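Local coordinates for protein aldo-keto reductase 2E (Bombyx mori, PDB 3WCZ) that catalyses NADP-dependent reduction of the steroid 3-dehydroecdysone and may help to regulate molting, at residues L10-T15 with D145-G150; K92-Q97 with D132-L137; D115-H120 with Q141-A146. All coordinates share one frame; numbering follows the deposited sequence. Where two conformers were deposited one is given.

The three contacts illustrate how the chemistry of one helix, 136-148, changes with its place in a (β/α)8 barrel. Contact 3 is the buried one: the middle of the helix lies along strand 114-119, and methionine, tyrosine and isoleucine do the touching. Contact 2, partly buried, lies just before the helix and at its start, where an isoleucine packs on backbone and a water links the two loops. Contact 1, at the surface, uses the last turn and rests on a single salt bridge to the N-terminal hairpin. Contacts 1 and 3 overlap at Asp145 and Ala146, while contacts 2 and 3 meet where His93 packs on Ile119.

Contact 1: L10-T15 with D145-G150; sequences LNDGNT and DARQLG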
loop_
_atom_site.group_PDB
_atom_site.type_symbol
_atom_site.label_atom_id
_atom_site.label_comp_id
_atom_site.label_asym_id
_atom_site.label_seq_id
_atom_site.Cartn_x
_atom_site.Cartn_y
_atom_site.Cartn_z
ATOM N N LEU A 10 12.626 8.867 2.182
ATOM C CA LEU A 10 12.823 8.135 0.908
ATOM C C LEU A 10 14.130 8.509 0.208
ATOM O O LEU A 10 14.761 9.521 0.549
ATOM C CB LEU A 10 11.652 8.372 -0.028
ATOM C CG LEU A 10 10.319 7.908 0.565
ATOM C CD1 LEU A 10 9.124 8.403 -0.239
ATOM C CD2 LEU A 10 10.305 6.361 0.786
ATOM N N ASN A 11 14.515 7.712 -0.789
ATOM C CA ASN A 11 15.747 7.982 -1.515
ATOM C C ASN A 11 15.765 9.309 -2.284
ATOM O O ASN A 11 16.833 9.731 -2.737
ATOM C CB ASN A 11 16.143 6.780 -2.398
ATOM C CG ASN A 11 15.104 6.429 -3.473
ATOM O OD1 ASN A 11 14.364 7.283 -3.956
ATOM N ND2 ASN A 11 15.081 5.161 -3.862
ATOM N N ASP A 12 14.621 9.971 -2.429
ATOM C CA ASP A 12 14.560 11.282 -3.089
ATOM C C ASP A 12 14.427 12.434 -2.060
ATOM O O ASP A 12 14.225 13.591 -2.434
ATOM C CB ASP A 12 13.437 11.319 -4.133
ATOM C CG ASP A 12 12.048 11.301 -3.515
ATOM O OD1 ASP A 12 11.909 11.214 -2.276
ATOM O OD2 ASP A 12 11.080 11.377 -4.298
ATOM N N GLY A 13 14.520 12.088 -0.778
ATOM C CA GLY A 13 14.439 13.073 0.291
ATOM C C GLY A 13 13.066 13.280 0.886
ATOM O O GLY A 13 12.948 13.835 1.982
ATOM N N ASN A 14 12.028 12.836 0.181
ATOM C CA ASN A 14 10.688 13.031 0.709
ATOM C C ASN A 14 10.445 12.132 1.905
ATOM O O ASN A 14 10.933 11.017 1.962
ATOM C CB ASN A 14 9.617 12.856 -0.366
ATOM C CG ASN A 14 9.523 14.062 -1.250
ATOM O OD1 ASN A 14 9.105 15.147 -0.818
ATOM N ND2 ASN A 14 9.918 13.903 -2.495
ATOM N N THR A 15 9.690 12.626 2.872
ATOM C CA THR A 15 9.365 11.809 4.019
ATOM C C THR A 15 7.956 11.271 3.890
ATOM O O THR A 15 7.067 11.955 3.385
ATOM C CB THR A 15 9.497 12.571 5.329
ATOM O OG1 THR A 15 8.874 13.834 5.165
ATOM C CG2 THR A 15 10.978 12.773 5.673
ATOM N N ASP A 145 8.438 11.571 -16.141
ATOM C CA ASP A 145 7.858 12.814 -16.651
ATOM C C ASP A 145 6.876 13.453 -15.647
ATOM O O ASP A 145 6.907 14.663 -15.426
ATOM C CB ASP A 145 7.115 12.571 -17.972
ATOM C CG ASP A 145 8.024 12.153 -19.128
ATOM O OD1 ASP A 145 9.246 12.346 -19.065
ATOM O OD2 ASP A 145 7.448 11.605 -20.101
ATOM N N ALA A 146 6.000 12.643 -15.052
ATOM C CA ALA A 146 5.053 13.169 -14.068
ATOM C C ALA A 146 5.779 13.801 -12.889
ATOM O O ALA A 146 5.327 14.825 -12.381
ATOM C CB ALA A 146 4.141 12.090 -13.575
ATOM N N ARG A 147 6.888 13.197 -12.464
ATOM C CA ARG A 147 7.690 13.761 -11.382
ATOM C C ARG A 147 8.331 15.088 -11.827
ATOM O O ARG A 147 8.293 16.078 -11.086
ATOM C CB ARG A 147 8.760 12.761 -10.976
ATOM C CG ARG A 147 9.627 13.171 -9.792
ATOM C CD ARG A 147 10.887 12.270 -9.845
ATOM N NE ARG A 147 12.126 12.864 -9.328
ATOM C CZ ARG A 147 12.318 13.058 -8.030
ATOM N NH1 ARG A 147 11.339 12.760 -7.173
ATOM N NH2 ARG A 147 13.457 13.564 -7.586
ATOM N N GLN A 148 8.888 15.129 -13.037
ATOM C CA GLN A 148 9.583 16.344 -13.472
ATOM C C GLN A 148 8.613 17.484 -13.643
ATOM O O GLN A 148 8.980 18.641 -13.415
ATOM C CB GLN A 148 10.371 16.115 -14.756
ATOM C CG GLN A 148 11.545 15.176 -14.639
ATOM C CD GLN A 148 12.657 15.621 -13.660
ATOM O OE1 GLN A 148 12.669 16.736 -13.098
ATOM N NE2 GLN A 148 13.552 14.688 -13.384
ATOM N N LEU A 149 7.380 17.187 -14.054
ATOM C CA LEU A 149 6.333 18.187 -14.122
ATOM C C LEU A 149 5.792 18.677 -12.786
ATOM O O LEU A 149 5.015 19.638 -12.751
ATOM C CB LEU A 149 5.174 17.655 -14.939
ATOM C CG LEU A 149 5.457 17.370 -16.402
ATOM C CD1 LEU A 149 4.235 16.643 -16.996
ATOM C CD2 LEU A 149 5.791 18.620 -17.211
ATOM N N GLY A 150 6.175 18.041 -11.688
ATOM C CA GLY A 150 5.678 18.443 -10.377
ATOM C C GLY A 150 4.348 17.828 -9.987
ATOM O O GLY A 150 3.813 18.147 -8.933
#
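In the N-terminal β-hairpin, which in aldo-keto reductases closes the bottom of the (β/α)8 barrel, Asp12 forms a salt bridge to Arg147 in the last turn of helix 136-148. The hairpin loop is a type I turn from Leu10 to Gly13 with a G1 bulge: Gly13 N bonds to Leu10 O, Leu10 N to Asn14 O, and the positive phi of Gly13 suits glycine. Arg147 extends with CG anti to its backbone N (chi1 -176°), then bends at chi3, bringing its guanidinium alongside the Asp12 carboxylate with the two planes 25° apart. The two side chains run past one another in opposite directions, and Arg147 NH1 donates to Asp12 OD2 at 3.2 Å; the bond is weak, since its N-H points well off the oxygen. OD2 has a stronger partner in Ser154 OG on strand 152-158. Beyond Arg147 the helix ends in a Schellman motif at Gly150. Within the loop, Asn14 ND2 adds weak bonds to both carboxylate oxygens, and Asp12 OD1 also takes the stronger bond of an Asx turn, from Asn14 N at 2.9 Å, the donor lying above the carboxylate plane.

Contact 2: K92-Q97 with D132-L137; sequences KHARDQ and DNIDYL
Ile134 is the residue of 132-137 that packs on His93 and Ala94, and the residues around it hold the loop in shape. The segment starts at Asp132, whose OD1 folds back to accept from Asn133 N at 2.8 Å. Ile134 follows, with CG2 anti to its own backbone N and CG1 beside that N (chi1 -57°), which sends one branch to each of two neighbouring residues of 92-97. CG2 rests on the peptide carbonyl of His93, 3.6 Å from His93 O, while CD1 lies 3.6 Å from Ala94 N and 4.1 Å from Ala94 CB. With an alanine here both branches would be gone, and the His93-Ala94 peptide would probably lose its apolar cover, and a gap would open between the loops. A water links His93 and Ile134: it donates to Ile134 O at 2.8 Å and sits in the plane of the His93 ring, at its edge, 2.7 Å from ND1. Next comes Asp135, the N-cap, whose OD1 takes a nearly straight bond from Leu137 N (3.0 Å, 174°) while its OD2 pairs with Arg167. Tyr136 then sets its ring edge-to-face with Phe160, and Leu137 packs on helix 162-170. The contact thus joins the loop leading into helix 95-109 to the one leading into helix 136-148, with Ala124 of strand 124-125 touching both His93 and Ile134.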
loop_
_atom_site.group_PDB
_atom_site.type_symbol
_atom_site.label_atom_id
_atom_site.label_comp_id
_atom_site.label_asym_id
_atom_site.label_seq_id
_atom_site.Cartn_x
_atom_site.Cartn_y
_atom_site.Cartn_z
ATOM N N LYS A 92 -3.095 1.924 -18.776
ATOM C CA LYS A 92 -2.521 3.238 -19.004
ATOM C C LYS A 92 -0.997 3.195 -19.017
ATOM O O LYS A 92 -0.328 4.132 -18.541
ATOM C CB LYS A 92 -2.984 4.261 -17.954
ATOM C CG LYS A 92 -4.509 4.448 -17.861
ATOM C CD LYS A 92 -5.146 4.970 -19.131
ATOM C CE LYS A 92 -6.650 5.126 -18.927
ATOM N NZ LYS A 92 -7.306 5.697 -20.093
ATOM N N HIS A 93 -0.431 2.135 -19.585
ATOM C CA HIS A 93 1.008 1.935 -19.520
ATOM C C HIS A 93 1.831 2.587 -20.629
ATOM O O HIS A 93 3.055 2.664 -20.522
ATOM C CB HIS A 93 1.337 0.449 -19.401
ATOM C CG HIS A 93 1.252 -0.070 -17.999
ATOM N ND1 HIS A 93 2.080 -1.065 -17.545
ATOM C CD2 HIS A 93 0.481 0.290 -16.945
ATOM C CE1 HIS A 93 1.808 -1.320 -16.271
ATOM N NE2 HIS A 93 0.826 -0.521 -15.890
ATOM N N ALA A 94 1.211 3.011 -21.729
ATOM C CA ALA A 94 2.023 3.686 -22.740
ATOM C C ALA A 94 2.575 4.972 -22.156
ATOM O O ALA A 94 1.918 5.622 -21.356
ATOM C CB ALA A 94 1.201 3.951 -23.987
ATOM N N ARG A 95 3.765 5.376 -22.584
ATOM C CA ARG A 95 4.403 6.540 -21.987
ATOM C C ARG A 95 3.456 7.740 -21.909
ATOM O O ARG A 95 3.329 8.379 -20.872
ATOM C CB ARG A 95 5.699 6.899 -22.738
ATOM C CG ARG A 95 6.377 8.188 -22.250
ATOM C CD ARG A 95 6.041 9.410 -23.101
ATOM N NE ARG A 95 6.246 9.165 -24.532
ATOM C CZ ARG A 95 7.417 9.264 -25.153
ATOM N NH1 ARG A 95 8.513 9.613 -24.484
ATOM N NH2 ARG A 95 7.487 9.011 -26.453
ATOM N N ASP A 96 2.814 8.045 -23.027
ATOM C CA ASP A 96 1.974 9.237 -23.157
ATOM C C ASP A 96 0.680 9.180 -22.378
ATOM O O ASP A 96 0.015 10.189 -22.259
ATOM C CB ASP A 96 1.655 9.472 -24.628
ATOM C CG ASP A 96 2.897 9.651 -25.463
ATOM O OD1 ASP A 96 3.669 8.682 -25.560
ATOM O OD2 ASP A 96 3.065 10.759 -26.030
ATOM N N GLN A 97 0.339 8.017 -21.829
ATOM C CA GLN A 97 -0.890 7.873 -21.042
ATOM C C GLN A 97 -0.681 8.191 -19.567
ATOM O O GLN A 97 -1.649 8.422 -18.851
ATOM C CB GLN A 97 -1.422 6.447 -21.148
ATOM C CG GLN A 97 -1.904 6.093 -22.514
ATOM C CD GLN A 97 -2.381 4.648 -22.513
ATOM O OE1 GLN A 97 -1.578 3.705 -22.395
ATOM N NE2 GLN A 97 -3.701 4.459 -22.612
ATOM N N ASP A 132 -1.514 -6.851 -23.071
ATOM C CA ASP A 132 -0.707 -6.032 -23.946
ATOM C C ASP A 132 0.757 -6.312 -23.544
ATOM O O ASP A 132 1.013 -7.062 -22.562
ATOM C CB ASP A 132 -1.115 -4.561 -23.817
ATOM C CG ASP A 132 -0.722 -3.719 -25.014
ATOM O OD1 ASP A 132 -0.005 -4.218 -25.926
ATOM O OD2 ASP A 132 -1.124 -2.531 -25.056
ATOM N N ASN A 133 1.710 -5.754 -24.287
ATOM C CA ASN A 133 3.133 -6.092 -24.081
ATOM C C ASN A 133 4.056 -4.889 -23.923
ATOM O O ASN A 133 5.272 -4.993 -24.125
ATOM C CB ASN A 133 3.638 -6.983 -25.216
ATOM C CG ASN A 133 3.454 -6.341 -26.569
ATOM O OD1 ASN A 133 3.205 -5.132 -26.673
ATOM N ND2 ASN A 133 3.559 -7.146 -27.628
ATOM N N ILE A 134 3.485 -3.750 -23.567
ATOM C CA ILE A 134 4.261 -2.547 -23.280
ATOM C C ILE A 134 5.272 -2.812 -22.159
ATOM O O ILE A 134 4.923 -3.317 -21.096
ATOM C CB ILE A 134 3.326 -1.380 -22.875
ATOM C CG1 ILE A 134 2.297 -1.110 -23.981
ATOM C CG2 ILE A 134 4.138 -0.108 -22.584
ATOM C CD1 ILE A 134 1.230 -0.107 -23.599
ATOM N N ASP A 135 6.528 -2.498 -22.403
ATOM C CA ASP A 135 7.573 -2.625 -21.397
ATOM C C ASP A 135 7.312 -1.624 -20.276
ATOM O O ASP A 135 7.041 -0.451 -20.511
ATOM C CB ASP A 135 8.903 -2.327 -22.078
ATOM C CG ASP A 135 10.114 -2.708 -21.269
ATOM O OD1 ASP A 135 10.031 -2.952 -20.041
ATOM O OD2 ASP A 135 11.207 -2.765 -21.884
ATOM N N TYR A 136 7.385 -2.109 -19.035
ATOM C CA TYR A 136 7.202 -1.223 -17.879
ATOM C C TYR A 136 8.313 -0.174 -17.823
ATOM O O TYR A 136 8.161 0.842 -17.162
ATOM C CB TYR A 136 7.110 -2.022 -16.549
ATOM C CG TYR A 136 8.285 -2.931 -16.321
ATOM C CD1 TYR A 136 9.503 -2.420 -15.895
ATOM C CD2 TYR A 136 8.201 -4.293 -16.547
ATOM C CE1 TYR A 136 10.591 -3.230 -15.728
ATOM C CE2 TYR A 136 9.296 -5.120 -16.399
ATOM C CZ TYR A 136 10.496 -4.587 -15.977
ATOM O OH TYR A 136 11.582 -5.400 -15.850
ATOM N N LEU A 137 9.417 -0.381 -18.549
ATOM C CA LEU A 137 10.428 0.682 -18.629
ATOM C C LEU A 137 9.882 1.904 -19.351
ATOM O O LEU A 137 10.247 3.041 -19.044
ATOM C CB LEU A 137 11.705 0.213 -19.326
ATOM C CG LEU A 137 12.523 -0.862 -18.653
ATOM C CD1 LEU A 137 13.709 -1.134 -19.539
ATOM C CD2 LEU A 137 12.969 -0.437 -17.262
HETATM O O HOH W 1 4.060 -2.732 -18.473
#

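Contact 3: D115-H120 with Q141-A146; sequences DLYLIH and QGMQDA. With NAP (NADP nicotinamide-adenine-dinucleotide phosphate), chain B.
A strand-helix layer of the (β/α)8 barrel is held here by Met143, which reaches from helix 136-148 to Tyr117 and Ile119 on strand 114-119. The two elements run almost antiparallel, at 171°, and the axes of the short segments approach to 9.9 Å. Met143 spans the interval by bending twice, at chi2 and chi3, which turns its methyl group in against the strand. There Met143 CE lies only 3.1 Å from Tyr117 O, a tight approach to the backbone, and 3.6 Å from CD2 of the Tyr117 ring. The methionine and tyrosine side chains cross at about a right angle. Sulfur joins in: Met143 SD is 4.5 Å from the centroid of the Tyr117 ring and 54° off the ring normal, an oblique Met-aromatic contact. Further along the strand, Ile119 presents CG1 to the methylene CG of Met143 at 3.8 Å, so one flexible side chain serves both strand residues with different atoms. The surroundings are equally apolar, with Val98 and Leu102 of helix 95-109 and Ile155 of the next strand close by. Leu118, between Tyr117 and Ile119, directs its CB away from the helix. Just past the end of the strand, His120 enters the cofactor pocket, its ring edge turned to the nicotinamide carboxamide of NADP and NE2 3.4 Å from N7N; Trp89 meets the His120 ring edge-to-face. Such a division, with helices packed on the outside of a parallel β-barrel and the ligand held at the C-terminal ends of its strands, is the hallmark of TIM-barrel enzymes.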
loop_
_atom_site.group_PDB
_atom_site.type_symbol
_atom_site.label_atom_id
_atom_site.label_comp_id
_atom_site.label_asym_id
_atom_site.label_seq_id
_atom_site.Cartn_x
_atom_site.Cartn_y
_atom_site.Cartn_z
ATOM N N ASP A 115 1.521 12.848 -3.664
ATOM C CA ASP A 115 2.797 12.662 -2.979
ATOM C C ASP A 115 3.541 11.463 -3.518
ATOM O O ASP A 115 4.757 11.495 -3.657
ATOM C CB ASP A 115 2.550 12.550 -1.475
ATOM C CG ASP A 115 2.021 13.822 -0.917
ATOM O OD1 ASP A 115 2.865 14.716 -0.605
ATOM O OD2 ASP A 115 0.785 13.986 -0.862
ATOM N N LEU A 116 2.818 10.397 -3.863
ATOM C CA LEU A 116 3.432 9.180 -4.398
ATOM C C LEU A 116 2.516 8.613 -5.460
ATOM O O LEU A 116 1.352 8.363 -5.212
ATOM C CB LEU A 116 3.638 8.147 -3.280
ATOM C CG LEU A 116 4.253 6.821 -3.691
ATOM C CD1 LEU A 116 5.594 6.944 -4.338
ATOM C CD2 LEU A 116 4.363 5.962 -2.453
ATOM N N TYR A 117 3.058 8.436 -6.657
ATOM C CA TYR A 117 2.371 7.741 -7.744
ATOM C C TYR A 117 3.085 6.433 -8.008
ATOM O O TYR A 117 4.311 6.388 -8.143
ATOM C CB TYR A 117 2.373 8.588 -8.995
ATOM C CG TYR A 117 1.306 8.272 -10.008
ATOM C CD1 TYR A 117 0.024 7.927 -9.626
ATOM C CD2 TYR A 117 1.551 8.375 -11.370
ATOM C CE1 TYR A 117 -0.973 7.684 -10.555
ATOM C CE2 TYR A 117 0.565 8.127 -12.306
ATOM C CZ TYR A 117 -0.696 7.787 -11.889
ATOM O OH TYR A 117 -1.668 7.583 -12.852
ATOM N N LEU A 118 2.311 5.344 -8.063
ATOM C CA LEU A 118 2.834 3.998 -8.272
ATOM C C LEU A 118 2.315 3.378 -9.545
ATOM O O LEU A 118 1.118 3.490 -9.844
ATOM C CB LEU A 118 2.402 3.083 -7.123
ATOM C CG LEU A 118 2.833 3.524 -5.722
ATOM C CD1 LEU A 118 2.283 2.546 -4.696
ATOM C CD2 LEU A 118 4.318 3.615 -5.582
ATOM N N ILE A 119 3.182 2.643 -10.234
ATOM C CA ILE A 119 2.707 1.743 -11.267
ATOM C C ILE A 119 2.047 0.566 -10.534
ATOM O O ILE A 119 2.717 -0.125 -9.753
ATOM C CB ILE A 119 3.853 1.220 -12.155
ATOM C CG1 ILE A 119 4.625 2.374 -12.801
ATOM C CG2 ILE A 119 3.283 0.262 -13.209
ATOM C CD1 ILE A 119 5.704 1.878 -13.770
ATOM N N HIS A 120 0.760 0.318 -10.752
ATOM C CA HIS A 120 0.011 -0.628 -9.913
ATOM C C HIS A 120 0.477 -2.074 -10.099
ATOM O O HIS A 120 0.589 -2.823 -9.133
ATOM C CB HIS A 120 -1.500 -0.475 -10.215
ATOM C CG HIS A 120 -2.403 -0.949 -9.118
ATOM N ND1 HIS A 120 -3.610 -0.346 -8.849
ATOM C CD2 HIS A 120 -2.286 -1.981 -8.246
ATOM C CE1 HIS A 120 -4.199 -0.991 -7.848
ATOM N NE2 HIS A 120 -3.406 -1.973 -7.454
ATOM N N GLN A 141 9.214 5.780 -17.831
ATOM C CA GLN A 141 9.560 7.064 -18.364
ATOM C C GLN A 141 8.416 8.072 -18.242
ATOM O O GLN A 141 8.647 9.237 -17.927
ATOM C CB GLN A 141 9.992 6.927 -19.785
ATOM C CG GLN A 141 10.416 8.218 -20.250
ATOM C CD GLN A 141 10.970 8.131 -21.581
ATOM O OE1 GLN A 141 11.279 7.040 -22.076
ATOM N NE2 GLN A 141 11.123 9.281 -22.201
ATOM N N GLY A 142 7.173 7.619 -18.403
ATOM C CA GLY A 142 6.029 8.473 -18.154
ATOM C C GLY A 142 5.974 8.890 -16.683
ATOM O O GLY A 142 5.574 10.003 -16.376
ATOM N N MET A 143 6.321 7.969 -15.777
ATOM C CA MET A 143 6.383 8.275 -14.351
ATOM C C MET A 143 7.437 9.349 -14.081
ATOM O O MET A 143 7.180 10.278 -13.303
ATOM C CB MET A 143 6.677 7.027 -13.511
ATOM C CG MET A 143 5.628 5.923 -13.655
ATOM S SD MET A 143 3.967 6.299 -13.015
ATOM C CE MET A 143 4.284 6.094 -11.258
ATOM N N GLN A 144 8.612 9.219 -14.708
ATOM C CA GLN A 144 9.684 10.207 -14.570
ATOM C C GLN A 144 9.202 11.559 -15.058
ATOM O O GLN A 144 9.476 12.573 -14.434
ATOM C CB GLN A 144 10.952 9.731 -15.305
ATOM C CG GLN A 144 11.615 8.557 -14.608
ATOM C CD GLN A 144 12.751 7.914 -15.350
ATOM O OE1 GLN A 144 13.666 7.344 -14.707
ATOM N NE2 GLN A 144 12.766 8.034 -16.672
ATOM N N ASP A 145 8.438 11.571 -16.141
ATOM C CA ASP A 145 7.858 12.814 -16.651
ATOM C C ASP A 145 6.876 13.453 -15.647
ATOM O O ASP A 145 6.907 14.663 -15.426
ATOM C CB ASP A 145 7.115 12.571 -17.972
ATOM C CG ASP A 145 8.024 12.153 -19.128
ATOM O OD1 ASP A 145 9.246 12.346 -19.065
ATOM O OD2 ASP A 145 7.448 11.605 -20.101
ATOM N N ALA A 146 6.000 12.643 -15.052
ATOM C CA ALA A 146 5.053 13.169 -14.068
ATOM C C ALA A 146 5.779 13.801 -12.889
ATOM O O ALA A 146 5.327 14.825 -12.381
ATOM C CB ALA A 146 4.141 12.090 -13.575
HETATM P PA NAP B . -6.309 -5.579 5.115
HETATM O O1A NAP B . -5.951 -4.245 5.623
HETATM O O2A NAP B . -5.341 -6.639 4.908
HETATM O O5B NAP B . -7.537 -6.204 5.848
HETATM C C5B NAP B . -8.707 -5.473 6.058
HETATM C C4B NAP B . -9.758 -6.206 6.878
HETATM O O4B NAP B . -9.318 -6.299 8.247
HETATM C C3B NAP B . -11.114 -5.613 6.893
HETATM O O3B NAP B . -12.032 -6.680 6.881
HETATM C C2B NAP B . -11.138 -4.879 8.146
HETATM O O2B NAP B . -12.433 -4.668 8.674
HETATM C C1B NAP B . -10.311 -5.734 9.069
HETATM N N9A NAP B . -9.608 -5.056 10.137
HETATM C C8A NAP B . -8.964 -3.875 10.030
HETATM N N7A NAP B . -8.320 -3.576 11.139
HETATM C C5A NAP B . -8.549 -4.591 12.030
HETATM C C6A NAP B . -8.139 -4.829 13.346
HETATM N N6A NAP B . -7.351 -3.951 14.095
HETATM N N1A NAP B . -8.573 -5.968 13.914
HETATM C C2A NAP B . -9.335 -6.830 13.242
HETATM N N3A NAP B . -9.738 -6.642 11.973
HETATM C C4A NAP B . -9.329 -5.519 11.364
HETATM O O3 NAP B . -7.058 -5.312 3.703
HETATM P PN NAP B . -6.702 -5.127 2.162
HETATM O O1N NAP B . -7.723 -4.179 1.650
HETATM O O2N NAP B . -6.592 -6.480 1.552
HETATM O O5D NAP B . -5.253 -4.477 2.091
HETATM C C5D NAP B . -5.003 -3.224 2.634
HETATM C C4D NAP B . -4.769 -2.097 1.620
HETATM O O4D NAP B . -3.608 -2.332 0.846
HETATM C C3D NAP B . -5.845 -1.940 0.594
HETATM O O3D NAP B . -7.035 -1.392 1.125
HETATM C C2D NAP B . -5.177 -1.137 -0.408
HETATM O O2D NAP B . -5.052 0.191 0.017
HETATM C C1D NAP B . -3.828 -1.819 -0.473
HETATM N N1N NAP B . -3.640 -2.912 -1.435
HETATM C C2N NAP B . -2.887 -2.721 -2.534
HETATM C C3N NAP B . -2.697 -3.748 -3.423
HETATM C C7N NAP B . -1.815 -3.471 -4.581
HETATM O O7N NAP B . -0.955 -2.557 -4.572
HETATM N N7N NAP B . -1.881 -4.350 -5.603
HETATM C C4N NAP B . -3.337 -4.990 -3.252
HETATM C C5N NAP B . -4.105 -5.189 -2.098
HETATM C C6N NAP B . -4.226 -4.120 -1.219
HETATM P P2B NAP B . -12.984 -3.211 9.049
HETATM O O1X NAP B . -14.435 -3.487 9.490
HETATM O O2X NAP B . -12.192 -2.703 10.173
HETATM O O3X NAP B . -12.901 -2.367 7.802
#